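Local coordinates for protein MymaA.19257.a.B3 (Mycobacterium marinum, PDB 6Q10) that is of unknown function but carries a LytR_C-family domain and, as a soluble domain of a secreted or membrane-tethered protein, may act at the cell envelope, at residues 20-25 with 83-88; 25-30 with 129-134; 54-59 with 89-94; 77-82 with 111-116. All blocks are in the same frame, centred on the assembly; numbering follows the deposited sequence. Where two conformers were deposited one is given.

Contact 1 of 4, residues 20-25 with 83-88; sequences TDVTPA and AGQATA
Ala25 and Ala86 make the one hydrogen bond of this contact, backbone to backbone: Ala25 N donates to Ala86 O at 2.9 Å, and the N-H points nearly straight at the oxygen (163°). The amide does not arrive on a lone pair but from above the carbonyl plane, 65° out of it. Such an approach is consistent with a carbonyl that also lies close to Ala90 N, one helical turn on. A softer polar contact adds to the grip: the CA-H of Pro24 faces the same oxygen, with CA 3.5 Å from Ala86 O.

The methyl of Ala86 also presses against a carbonyl oxygen of the loop, CB lying 3.3 Å from Thr23 O. Of the apolar touches, Ala86 CB meets Ala25 CB at 4.0 Å. Ala25 CB also reaches toward Thr87, whose OG1 is 3.9 Å from it. On the other flank Val22 sends CG1, anti to its own backbone N (chi1 174°), onto the first helical turn, 4.4 Å from Ala86 CB. The extended chain of Gln85 passes obliquely by the same valine, with CG near CG1 and NE2 near CG2.

With small residues on the helix, the loop 20-25 can lie close enough for backbone to meet backbone. One amide hydrogen bond to a helical carbonyl is the polar link, and the rest is a CA-H...O contact and van der Waals packing, largely of methyls.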
loop_
_atom_site.group_PDB
_atom_site.type_symbol
_atom_site.label_atom_id
_atom_site.label_comp_id
_atom_site.label_asym_id
_atom_site.label_seq_id
_atom_site.Cartn_x
_atom_site.Cartn_y
_atom_site.Cartn_z
ATOM N N THR A 20 -5.622 6.981 8.689
ATOM C CA THR A 20 -6.557 7.794 7.921
ATOM C C THR A 20 -6.188 9.269 7.950
ATOM O O THR A 20 -6.493 9.997 6.997
ATOM C CB THR A 20 -7.968 7.583 8.456
ATOM O OG1 THR A 20 -8.329 6.226 8.228
ATOM C CG2 THR A 20 -8.963 8.492 7.752
ATOM N N ASP A 21 -5.478 9.711 8.978
ATOM C CA ASP A 21 -5.091 11.114 9.079
ATOM C C ASP A 21 -3.805 11.447 8.333
ATOM O O ASP A 21 -3.424 12.623 8.310
ATOM C CB ASP A 21 -4.947 11.510 10.548
ATOM C CG ASP A 21 -6.291 11.661 11.241
ATOM O OD1 ASP A 21 -7.305 11.877 10.538
ATOM O OD2 ASP A 21 -6.335 11.560 12.485
ATOM N N VAL A 22 -3.139 10.472 7.721
ATOM C CA VAL A 22 -1.899 10.727 6.991
ATOM C C VAL A 22 -2.226 11.160 5.564
ATOM O O VAL A 22 -3.000 10.502 4.863
ATOM C CB VAL A 22 -1.006 9.481 7.005
ATOM C CG1 VAL A 22 0.249 9.705 6.105
ATOM C CG2 VAL A 22 -0.634 9.120 8.441
ATOM N N THR A 23 -1.658 12.275 5.133
ATOM C CA THR A 23 -1.830 12.692 3.746
ATOM C C THR A 23 -1.020 11.779 2.837
ATOM O O THR A 23 0.203 11.653 3.034
ATOM C CB THR A 23 -1.380 14.129 3.552
ATOM O OG1 THR A 23 -2.168 14.975 4.401
ATOM C CG2 THR A 23 -1.582 14.539 2.121
ATOM N N PRO A 24 -1.639 11.108 1.860
ATOM C CA PRO A 24 -0.873 10.196 1.000
ATOM C C PRO A 24 0.132 10.966 0.161
ATOM O O PRO A 24 -0.084 12.123 -0.230
ATOM C CB PRO A 24 -1.929 9.521 0.123
ATOM C CG PRO A 24 -3.266 9.890 0.712
ATOM C CD PRO A 24 -3.092 11.064 1.614
ATOM N N ALA A 25 1.243 10.281 -0.114
ATOM C CA ALA A 25 2.304 10.783 -0.970
ATOM C C ALA A 25 1.849 10.950 -2.413
ATOM O O ALA A 25 0.986 10.226 -2.904
ATOM C CB ALA A 25 3.484 9.802 -0.956
ATOM N N ALA A 83 9.417 7.515 8.118
ATOM C CA ALA A 83 9.677 8.326 6.931
ATOM C C ALA A 83 8.840 7.904 5.737
ATOM O O ALA A 83 8.685 8.687 4.793
ATOM C CB ALA A 83 11.160 8.261 6.539
ATOM N N GLY A 84 8.322 6.686 5.735
ATOM C CA GLY A 84 7.587 6.204 4.597
ATOM C C GLY A 84 6.093 6.222 4.805
ATOM O O GLY A 84 5.371 5.642 3.985
ATOM N N GLN A 85 5.609 6.884 5.859
ATOM C CA GLN A 85 4.194 6.734 6.186
ATOM C C GLN A 85 3.289 7.325 5.108
ATOM O O GLN A 85 2.203 6.786 4.863
ATOM C CB GLN A 85 3.880 7.326 7.566
ATOM C CG GLN A 85 3.959 8.823 7.701
ATOM C CD GLN A 85 3.532 9.280 9.091
ATOM O OE1 GLN A 85 3.465 8.475 10.027
ATOM N NE2 GLN A 85 3.225 10.567 9.226
ATOM N N ALA A 86 3.693 8.419 4.444
ATOM C CA ALA A 86 2.825 8.954 3.391
ATOM C C ALA A 86 2.774 8.031 2.186
ATOM O O ALA A 86 1.722 7.901 1.550
ATOM C CB ALA A 86 3.282 10.351 2.965
ATOM N N THR A 87 3.889 7.373 1.850
ATOM C CA THR A 87 3.829 6.369 0.810
ATOM C C THR A 87 2.919 5.225 1.208
ATOM O O THR A 87 2.109 4.751 0.401
ATOM C CB THR A 87 5.231 5.864 0.508
ATOM O OG1 THR A 87 5.969 6.947 -0.079
ATOM C CG2 THR A 87 5.170 4.709 -0.469
ATOM N N ALA A 88 3.030 4.774 2.453
ATOM C CA ALA A 88 2.160 3.693 2.892
ATOM C C ALA A 88 0.693 4.102 2.801
ATOM O O ALA A 88 -0.162 3.289 2.438
ATOM C CB ALA A 88 2.515 3.290 4.322
#

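Contact 2 of 4, residues 25-30 with 129-134; sequences AQLGET and AVLSSL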
loop_
_atom_site.group_PDB
_atom_site.type_symbol
_atom_site.label_atom_id
_atom_site.label_comp_id
_atom_site.label_asym_id
_atom_site.label_seq_id
_atom_site.Cartn_x
_atom_site.Cartn_y
_atom_site.Cartn_z
ATOM N N ALA A 25 1.243 10.281 -0.114
ATOM C CA ALA A 25 2.304 10.783 -0.970
ATOM C C ALA A 25 1.849 10.950 -2.413
ATOM O O ALA A 25 0.986 10.226 -2.904
ATOM C CB ALA A 25 3.484 9.802 -0.956
ATOM N N GLN A 26 2.489 11.879 -3.122
ATOM C CA GLN A 26 2.432 11.853 -4.585
ATOM C C GLN A 26 2.973 10.523 -5.108
ATOM O O GLN A 26 4.039 10.058 -4.688
ATOM C CB GLN A 26 3.240 13.012 -5.174
ATOM C CG GLN A 26 2.759 14.386 -4.721
ATOM C CD GLN A 26 1.332 14.726 -5.166
ATOM O OE1 GLN A 26 0.442 14.921 -4.337
ATOM N NE2 GLN A 26 1.122 14.825 -6.466
ATOM N N LEU A 27 2.245 9.916 -6.046
ATOM C CA LEU A 27 2.596 8.562 -6.466
ATOM C C LEU A 27 4.000 8.500 -7.077
ATOM O O LEU A 27 4.692 7.483 -6.943
ATOM C CB LEU A 27 1.561 8.046 -7.473
ATOM C CG LEU A 27 0.110 8.154 -6.998
ATOM C CD1 LEU A 27 -0.796 7.537 -8.054
ATOM C CD2 LEU A 27 -0.068 7.499 -5.637
ATOM N N GLY A 28 4.416 9.563 -7.747
ATOM C CA GLY A 28 5.717 9.643 -8.368
ATOM C C GLY A 28 6.840 9.960 -7.421
ATOM O O GLY A 28 7.980 10.188 -7.864
ATOM N N GLU A 29 6.549 9.979 -6.135
ATOM C CA GLU A 29 7.516 10.263 -5.092
ATOM C C GLU A 29 7.556 9.121 -4.092
ATOM O O GLU A 29 7.817 9.333 -2.910
ATOM C CB GLU A 29 7.182 11.588 -4.412
ATOM C CG GLU A 29 7.482 12.746 -5.337
ATOM C CD GLU A 29 7.104 14.094 -4.761
ATOM O OE1 GLU A 29 6.585 14.154 -3.622
ATOM O OE2 GLU A 29 7.277 15.096 -5.459
ATOM N N THR A 30 7.260 7.910 -4.561
ATOM C CA THR A 30 7.169 6.743 -3.699
ATOM C C THR A 30 8.264 5.741 -4.032
ATOM O O THR A 30 8.827 5.742 -5.124
ATOM C CB THR A 30 5.803 6.035 -3.811
ATOM O OG1 THR A 30 5.599 5.569 -5.153
ATOM C CG2 THR A 30 4.633 6.950 -3.386
ATOM N N ALA A 129 -10.645 9.332 -7.591
ATOM C CA ALA A 129 -10.599 10.761 -7.304
ATOM C C ALA A 129 -9.399 11.107 -6.443
ATOM O O ALA A 129 -8.671 12.069 -6.725
ATOM C CB ALA A 129 -11.900 11.204 -6.635
ATOM N N VAL A 130 -9.163 10.338 -5.380
ATOM C CA VAL A 130 -8.009 10.634 -4.534
ATOM C C VAL A 130 -6.709 10.452 -5.323
ATOM O O VAL A 130 -5.801 11.294 -5.248
ATOM C CB VAL A 130 -8.032 9.763 -3.268
ATOM C CG1 VAL A 130 -6.774 10.017 -2.400
ATOM C CG2 VAL A 130 -9.287 10.042 -2.439
ATOM N N LEU A 131 -6.579 9.345 -6.063
ATOM C CA LEU A 131 -5.332 9.113 -6.810
ATOM C C LEU A 131 -5.043 10.249 -7.792
ATOM O O LEU A 131 -3.887 10.624 -7.979
ATOM C CB LEU A 131 -5.364 7.784 -7.567
ATOM C CG LEU A 131 -5.424 6.520 -6.720
ATOM C CD1 LEU A 131 -5.617 5.313 -7.612
ATOM C CD2 LEU A 131 -4.128 6.386 -5.905
ATOM N N SER A 132 -6.079 10.827 -8.405
ATOM C CA SER A 132 -5.854 11.944 -9.325
ATOM C C SER A 132 -5.176 13.136 -8.636
ATOM O O SER A 132 -4.416 13.874 -9.285
ATOM C CB SER A 132 -7.181 12.358 -9.976
ATOM O OG SER A 132 -8.019 13.073 -9.084
ATOM N N SER A 133 -5.433 13.348 -7.341
ATOM C CA SER A 133 -4.780 14.415 -6.582
ATOM C C SER A 133 -3.344 14.101 -6.215
ATOM O O SER A 133 -2.664 14.970 -5.650
ATOM C CB SER A 133 -5.538 14.703 -5.291
ATOM O OG SER A 133 -6.878 14.985 -5.569
ATOM N N LEU A 134 -2.879 12.881 -6.494
ATOM C CA LEU A 134 -1.530 12.432 -6.182
ATOM C C LEU A 134 -0.694 12.288 -7.445
ATOM O O LEU A 134 0.368 11.660 -7.427
ATOM C CB LEU A 134 -1.599 11.106 -5.409
ATOM C CG LEU A 134 -2.534 11.147 -4.194
ATOM C CD1 LEU A 134 -2.549 9.755 -3.522
ATOM C CD2 LEU A 134 -2.065 12.198 -3.203
HETATM O O HOH W 1 3.137 11.813 -8.856
#
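Leu27 N donates to Leu134 O at 2.9 Å, in the plane of the carbonyl, and this hydrogen bond joins the turn after Ala25 to Leu134, in the chain that leaves helix 125-132. Water 1 donates to the same oxygen while accepting from Gly28 N, 2.8 Å away, so two successive amides of the turn serve one carbonyl, the second through solvent. Beside the bond the leucines pack at about a right angle, Leu27 CG lying 3.8 Å from Leu134 CB. Leu27 CD1 goes on to Leu131 CD2 at 4.1 Å, again crosswise. Both methyls of Leu134 lie against Ala25 O, CD1 at 3.6 Å from it.

Gln26 lies alongside the Leu134 backbone. Its chain bends at chi2 (-63°), which brings the amide over the peptide, NE2 being 3.3 Å from Leu134 C; this is contact without a hydrogen bond, because the angle from NE2 to the oxygen is poor.

Further out, the turn is held by its own bonds: Thr30 OG1 donates to Leu27 O at 2.8 Å, and Glu29 N to Gln26 O. On the partner side, Leu134 N is bonded to Leu131 O.

Around this pair, Leu27 leans on Phe56 and Leu134 on Pro24 and Pro142. The contact thus joins the loop between helix 16-20 and strand 32-36 to the chain following helix 125-132, where Leu131 touches Val94 of helix 85-94 and Val130 packs on helix 144-153.

Contact 3 of 4, residues 54-59 with 89-94; sequences LGFTQP and AAVWLV
Leu54 and Phe56 flank Gly55, the residue at which helix 43-54 breaks off in a Schellman motif, and both side chains turn back onto helix 85-94. Gly55 has positive phi (115°), and after it Phe56 points to helix 85-94. With chi1 at -73°, CG of Phe56 lies anti to the carbonyl carbon and the ring reaches the helix end-first.

Ala90 O sits at the ring edge, in its plane, 3.9 Å from Phe56 CZ. The neighbouring ring atom, Phe56 CE2, carries two apolar touches: Val91 CG2 at 3.9 Å, coming in obliquely, and Ala90 CB at 4.1 Å. Val94 CG2 adds a looser oblique touch at 4.4 Å from Phe56 CZ. Beside this, Leu54 and Val94 slide past each other in opposite directions, meeting through Leu54 CD1 and Val94 CG1 at 4.0 Å. Leu51 of helix 43-54 packs on both Phe56 and Val94, so the two helices also meet one turn further back.

No hydrogen bond crosses the interface. The carbonyl at the phenyl edge receives a weak bond from Leu93 N, 3.2 Å from Ala90 O, and the weakly positive C-H rim of the ring probably suits this oxygen. Otherwise the contact is hydrophobic, methyls of Ala90, Val91 and Val94 against the ring and Leu54.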
loop_
_atom_site.group_PDB
_atom_site.type_symbol
_atom_site.label_atom_id
_atom_site.label_comp_id
_atom_site.label_asym_id
_atom_site.label_seq_id
_atom_site.Cartn_x
_atom_site.Cartn_y
_atom_site.Cartn_z
ATOM N N LEU A 54 -0.821 2.946 -12.472
ATOM C CA LEU A 54 -1.544 3.983 -11.742
ATOM C C LEU A 54 -0.718 5.237 -11.518
ATOM O O LEU A 54 -1.267 6.265 -11.109
ATOM C CB LEU A 54 -2.005 3.466 -10.372
ATOM C CG LEU A 54 -3.030 2.344 -10.368
ATOM C CD1 LEU A 54 -3.112 1.842 -8.958
ATOM C CD2 LEU A 54 -4.385 2.831 -10.872
ATOM N N GLY A 55 0.585 5.184 -11.744
ATOM C CA GLY A 55 1.415 6.346 -11.542
ATOM C C GLY A 55 2.444 6.217 -10.445
ATOM O O GLY A 55 3.198 7.175 -10.240
ATOM N N PHE A 56 2.503 5.089 -9.725
ATOM C CA PHE A 56 3.562 4.885 -8.738
ATOM C C PHE A 56 4.889 4.725 -9.462
ATOM O O PHE A 56 4.962 4.038 -10.473
ATOM C CB PHE A 56 3.314 3.635 -7.891
ATOM C CG PHE A 56 2.194 3.768 -6.881
ATOM C CD1 PHE A 56 0.861 3.625 -7.278
ATOM C CD2 PHE A 56 2.474 3.977 -5.530
ATOM C CE1 PHE A 56 -0.169 3.727 -6.326
ATOM C CE2 PHE A 56 1.428 4.076 -4.597
ATOM C CZ PHE A 56 0.131 3.929 -5.001
ATOM N N THR A 57 5.935 5.366 -8.946
ATOM C CA THR A 57 7.277 5.090 -9.437
ATOM C C THR A 57 7.483 3.590 -9.462
ATOM O O THR A 57 7.098 2.900 -8.521
ATOM C CB THR A 57 8.304 5.761 -8.538
ATOM O OG1 THR A 57 8.028 7.165 -8.524
ATOM C CG2 THR A 57 9.704 5.526 -9.077
ATOM N N GLN A 58 8.051 3.090 -10.563
ATOM C CA GLN A 58 8.098 1.653 -10.809
ATOM C C GLN A 58 8.426 0.858 -9.550
ATOM O O GLN A 58 9.553 0.935 -9.043
ATOM C CB GLN A 58 9.123 1.326 -11.888
ATOM C CG GLN A 58 9.453 -0.164 -11.992
ATOM C CD GLN A 58 8.421 -0.947 -12.778
ATOM O OE1 GLN A 58 8.482 -0.998 -14.008
ATOM N NE2 GLN A 58 7.484 -1.583 -12.077
ATOM N N PRO A 59 7.490 0.081 -9.031
ATOM C CA PRO A 59 7.790 -0.716 -7.842
ATOM C C PRO A 59 8.631 -1.922 -8.203
ATOM O O PRO A 59 8.693 -2.358 -9.353
ATOM C CB PRO A 59 6.407 -1.146 -7.332
ATOM C CG PRO A 59 5.496 -0.162 -7.881
ATOM C CD PRO A 59 6.030 0.171 -9.238
ATOM N N ALA A 89 0.392 5.374 3.092
ATOM C CA ALA A 89 -0.991 5.843 2.995
ATOM C C ALA A 89 -1.477 5.779 1.557
ATOM O O ALA A 89 -2.657 5.497 1.306
ATOM C CB ALA A 89 -1.097 7.270 3.526
ATOM N N ALA A 90 -0.590 6.103 0.601
ATOM C CA ALA A 90 -0.947 6.014 -0.810
ATOM C C ALA A 90 -1.198 4.566 -1.224
ATOM O O ALA A 90 -2.187 4.277 -1.908
ATOM C CB ALA A 90 0.167 6.642 -1.677
ATOM N N VAL A 91 -0.303 3.650 -0.827
ATOM C CA VAL A 91 -0.516 2.235 -1.124
ATOM C C VAL A 91 -1.816 1.745 -0.491
ATOM O O VAL A 91 -2.554 0.949 -1.086
ATOM C CB VAL A 91 0.687 1.403 -0.649
ATOM C CG1 VAL A 91 0.450 -0.078 -0.940
ATOM C CG2 VAL A 91 1.959 1.886 -1.369
ATOM N N TRP A 92 -2.120 2.212 0.723
ATOM C CA TRP A 92 -3.303 1.717 1.423
ATOM C C TRP A 92 -4.603 2.077 0.716
ATOM O O TRP A 92 -5.617 1.405 0.909
ATOM C CB TRP A 92 -3.264 2.277 2.862
ATOM C CG TRP A 92 -4.146 1.629 3.873
ATOM C CD1 TRP A 92 -4.427 0.305 4.012
ATOM C CD2 TRP A 92 -4.841 2.310 4.921
ATOM N NE1 TRP A 92 -5.257 0.121 5.108
ATOM C CE2 TRP A 92 -5.538 1.346 5.663
ATOM C CE3 TRP A 92 -4.960 3.656 5.275
ATOM C CZ2 TRP A 92 -6.336 1.691 6.765
ATOM C CZ3 TRP A 92 -5.744 3.989 6.376
ATOM C CH2 TRP A 92 -6.407 3.009 7.097
ATOM N N LEU A 93 -4.597 3.142 -0.095
ATOM C CA LEU A 93 -5.764 3.470 -0.903
ATOM C C LEU A 93 -6.142 2.331 -1.837
ATOM O O LEU A 93 -7.327 2.061 -2.049
ATOM C CB LEU A 93 -5.473 4.722 -1.734
ATOM C CG LEU A 93 -5.322 5.984 -0.909
ATOM C CD1 LEU A 93 -4.761 7.075 -1.831
ATOM C CD2 LEU A 93 -6.668 6.434 -0.307
ATOM N N VAL A 94 -5.140 1.684 -2.450
ATOM C CA VAL A 94 -5.414 0.662 -3.450
ATOM C C VAL A 94 -5.269 -0.745 -2.877
ATOM O O VAL A 94 -5.653 -1.712 -3.548
ATOM C CB VAL A 94 -4.538 0.861 -4.704
ATOM C CG1 VAL A 94 -4.958 2.174 -5.415
ATOM C CG2 VAL A 94 -3.037 0.900 -4.353
#

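Contact 4 of 4, residues 77-82 with 111-116; sequences QIRFGT and DLVLGT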
loop_
_atom_site.group_PDB
_atom_site.type_symbol
_atom_site.label_atom_id
_atom_site.label_comp_id
_atom_site.label_asym_id
_atom_site.label_seq_id
_atom_site.Cartn_x
_atom_site.Cartn_y
_atom_site.Cartn_z
ATOM N N GLN A 77 -0.031 -7.152 3.891
ATOM C CA GLN A 77 0.492 -6.188 4.856
ATOM C C GLN A 77 1.115 -5.030 4.108
ATOM O O GLN A 77 1.561 -5.185 2.972
ATOM C CB GLN A 77 1.579 -6.795 5.771
ATOM C CG GLN A 77 1.073 -7.950 6.553
ATOM C CD GLN A 77 2.160 -8.661 7.323
ATOM O OE1 GLN A 77 3.353 -8.568 6.997
ATOM N NE2 GLN A 77 1.744 -9.390 8.363
ATOM N N ILE A 78 1.142 -3.863 4.743
ATOM C CA ILE A 78 1.960 -2.753 4.273
ATOM C C ILE A 78 2.951 -2.442 5.379
ATOM O O ILE A 78 2.542 -2.152 6.511
ATOM C CB ILE A 78 1.118 -1.524 3.917
ATOM C CG1 ILE A 78 0.120 -1.878 2.816
ATOM C CG2 ILE A 78 2.026 -0.371 3.426
ATOM C CD1 ILE A 78 -0.914 -0.762 2.555
ATOM N N ARG A 79 4.241 -2.575 5.076
ATOM C CA ARG A 79 5.308 -2.426 6.067
ATOM C C ARG A 79 6.123 -1.186 5.723
ATOM O O ARG A 79 6.483 -0.978 4.557
ATOM C CB ARG A 79 6.214 -3.649 6.098
ATOM C CG ARG A 79 5.521 -4.990 6.306
ATOM C CD ARG A 79 6.557 -6.091 6.178
ATOM N NE ARG A 79 5.911 -7.405 6.224
ATOM C CZ ARG A 79 6.416 -8.506 5.693
ATOM N NH1 ARG A 79 7.593 -8.472 5.072
ATOM N NH2 ARG A 79 5.739 -9.658 5.776
ATOM N N PHE A 80 6.412 -0.366 6.728
ATOM C CA PHE A 80 7.039 0.931 6.467
ATOM C C PHE A 80 7.677 1.428 7.750
ATOM O O PHE A 80 7.414 0.919 8.842
ATOM C CB PHE A 80 6.004 1.956 5.976
ATOM C CG PHE A 80 4.841 2.105 6.909
ATOM C CD1 PHE A 80 4.799 3.125 7.839
ATOM C CD2 PHE A 80 3.780 1.216 6.853
ATOM C CE1 PHE A 80 3.729 3.252 8.704
ATOM C CE2 PHE A 80 2.701 1.345 7.717
ATOM C CZ PHE A 80 2.688 2.359 8.649
ATOM N N GLY A 81 8.522 2.443 7.605
ATOM C CA GLY A 81 9.001 3.212 8.727
ATOM C C GLY A 81 8.342 4.585 8.724
ATOM O O GLY A 81 7.656 4.968 7.784
ATOM N N THR A 82 8.653 5.361 9.764
ATOM C CA THR A 82 7.980 6.642 9.906
ATOM C C THR A 82 8.208 7.532 8.687
ATOM O O THR A 82 7.281 8.225 8.236
ATOM C CB THR A 82 8.446 7.317 11.186
ATOM O OG1 THR A 82 8.100 6.474 12.295
ATOM C CG2 THR A 82 7.760 8.666 11.336
ATOM N N ASP A 111 6.960 -1.708 1.850
ATOM C CA ASP A 111 6.703 -3.025 1.281
ATOM C C ASP A 111 5.201 -3.296 1.280
ATOM O O ASP A 111 4.576 -3.263 2.339
ATOM C CB ASP A 111 7.415 -4.109 2.084
ATOM C CG ASP A 111 8.934 -3.903 2.157
ATOM O OD1 ASP A 111 9.491 -3.264 1.253
ATOM O OD2 ASP A 111 9.566 -4.377 3.120
ATOM N N LEU A 112 4.638 -3.596 0.099
ATOM C CA LEU A 112 3.284 -4.120 -0.040
ATOM C C LEU A 112 3.422 -5.632 -0.139
ATOM O O LEU A 112 4.006 -6.142 -1.101
ATOM C CB LEU A 112 2.590 -3.551 -1.275
ATOM C CG LEU A 112 1.269 -4.234 -1.600
ATOM C CD1 LEU A 112 0.242 -4.091 -0.456
ATOM C CD2 LEU A 112 0.746 -3.614 -2.912
ATOM N N VAL A 113 2.974 -6.342 0.902
ATOM C CA VAL A 113 3.149 -7.781 1.016
ATOM C C VAL A 113 1.831 -8.448 0.664
ATOM O O VAL A 113 0.818 -8.207 1.331
ATOM C CB VAL A 113 3.595 -8.171 2.431
ATOM C CG1 VAL A 113 3.972 -9.672 2.457
ATOM C CG2 VAL A 113 4.788 -7.302 2.837
ATOM N N LEU A 114 1.829 -9.251 -0.389
ATOM C CA LEU A 114 0.606 -9.889 -0.874
ATOM C C LEU A 114 0.400 -11.185 -0.120
ATOM O O LEU A 114 1.244 -12.080 -0.177
ATOM C CB LEU A 114 0.700 -10.183 -2.365
ATOM C CG LEU A 114 1.099 -8.914 -3.128
ATOM C CD1 LEU A 114 1.118 -9.309 -4.609
ATOM C CD2 LEU A 114 0.172 -7.741 -2.869
ATOM N N GLY A 115 -0.744 -11.300 0.560
ATOM C CA GLY A 115 -1.106 -12.543 1.190
ATOM C C GLY A 115 -1.898 -13.457 0.258
ATOM O O GLY A 115 -2.212 -13.127 -0.887
ATOM N N THR A 116 -2.209 -14.643 0.784
ATOM C CA THR A 116 -2.866 -15.670 -0.029
ATOM C C THR A 116 -4.192 -15.189 -0.581
ATOM O O THR A 116 -4.643 -15.670 -1.627
ATOM C CB THR A 116 -3.099 -16.941 0.785
ATOM O OG1 THR A 116 -3.914 -16.631 1.927
ATOM C CG2 THR A 116 -1.788 -17.533 1.236
HETATM O O HOH W 2 9.630 -6.487 4.724
#
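Arg79 lays its guanidinium flat across Val113: CG2 of the valine stands over the centre of one face, 3.5 Å from Arg79 CZ. The arginine chain, extended from CG to NE, runs obliquely over the neighbouring strand to get there. Gln77, two residues earlier on the same strand, meets the guanidinium at its edge. Its OE1 lies in the guanidinium plane and takes two hydrogen bonds side-on, from Arg79 NE and from Arg79 NH2, each 2.9 Å. Two N-H groups closing on one oxygen, with the valine beneath, should leave the flat group little freedom to rotate.

These residues share a face of the sheet with Asp111. The strands 77-80 and 111-114 are antiparallel neighbours at its centre, their short axes at 156°. Gln77 faces Val113 and Arg79 faces Asp111 as hydrogen-bonded pairs; in the first, Val113 N gives to Gln77 O at 2.8 Å, and in the second, Arg79 N gives to Asp111 O at 2.8 Å. Return bonds from Gln77 N to Val113 O and from Asp111 N to Arg79 O close the two pairs. Ile78 and Leu112 between them form a non-hydrogen-bonded pair and point to the other face, where Ile78 CG1 meets Leu112 CD1 at 4.0 Å, beneath helices 85-94 and 43-54.

The charged groups of Arg79 and Asp111 do not meet directly. Water 2 accepts from Arg79 NH1 and donates to Asp111 OD2, 2.7 Å away. Each charge has other partners: Asp111 forms salt bridges with Arg105 and Arg33, and Arg79 NH1 with Asp64.

In the fold
Helix 85-94 ties the set together: its first turn takes part in contact 1 and its last turns in contact 3, whose centres are about 11 Å apart. Contact 2 continues contact 1 through the shared Ala25 and lies about 7 Å, centre to centre, from contact 3, with Leu27 O of one 3.2 Å from Thr57 N of the other, a probable hydrogen bond. Contact 4 gives two strands of the sheet under the helix; Ile78 CD1 packs 3.6 Å from Trp92 CA, and Ala88 touches Phe80. Contacts 2 and 4 stay separate, their nearest atoms about 10 Å apart. The role of this domain is not established.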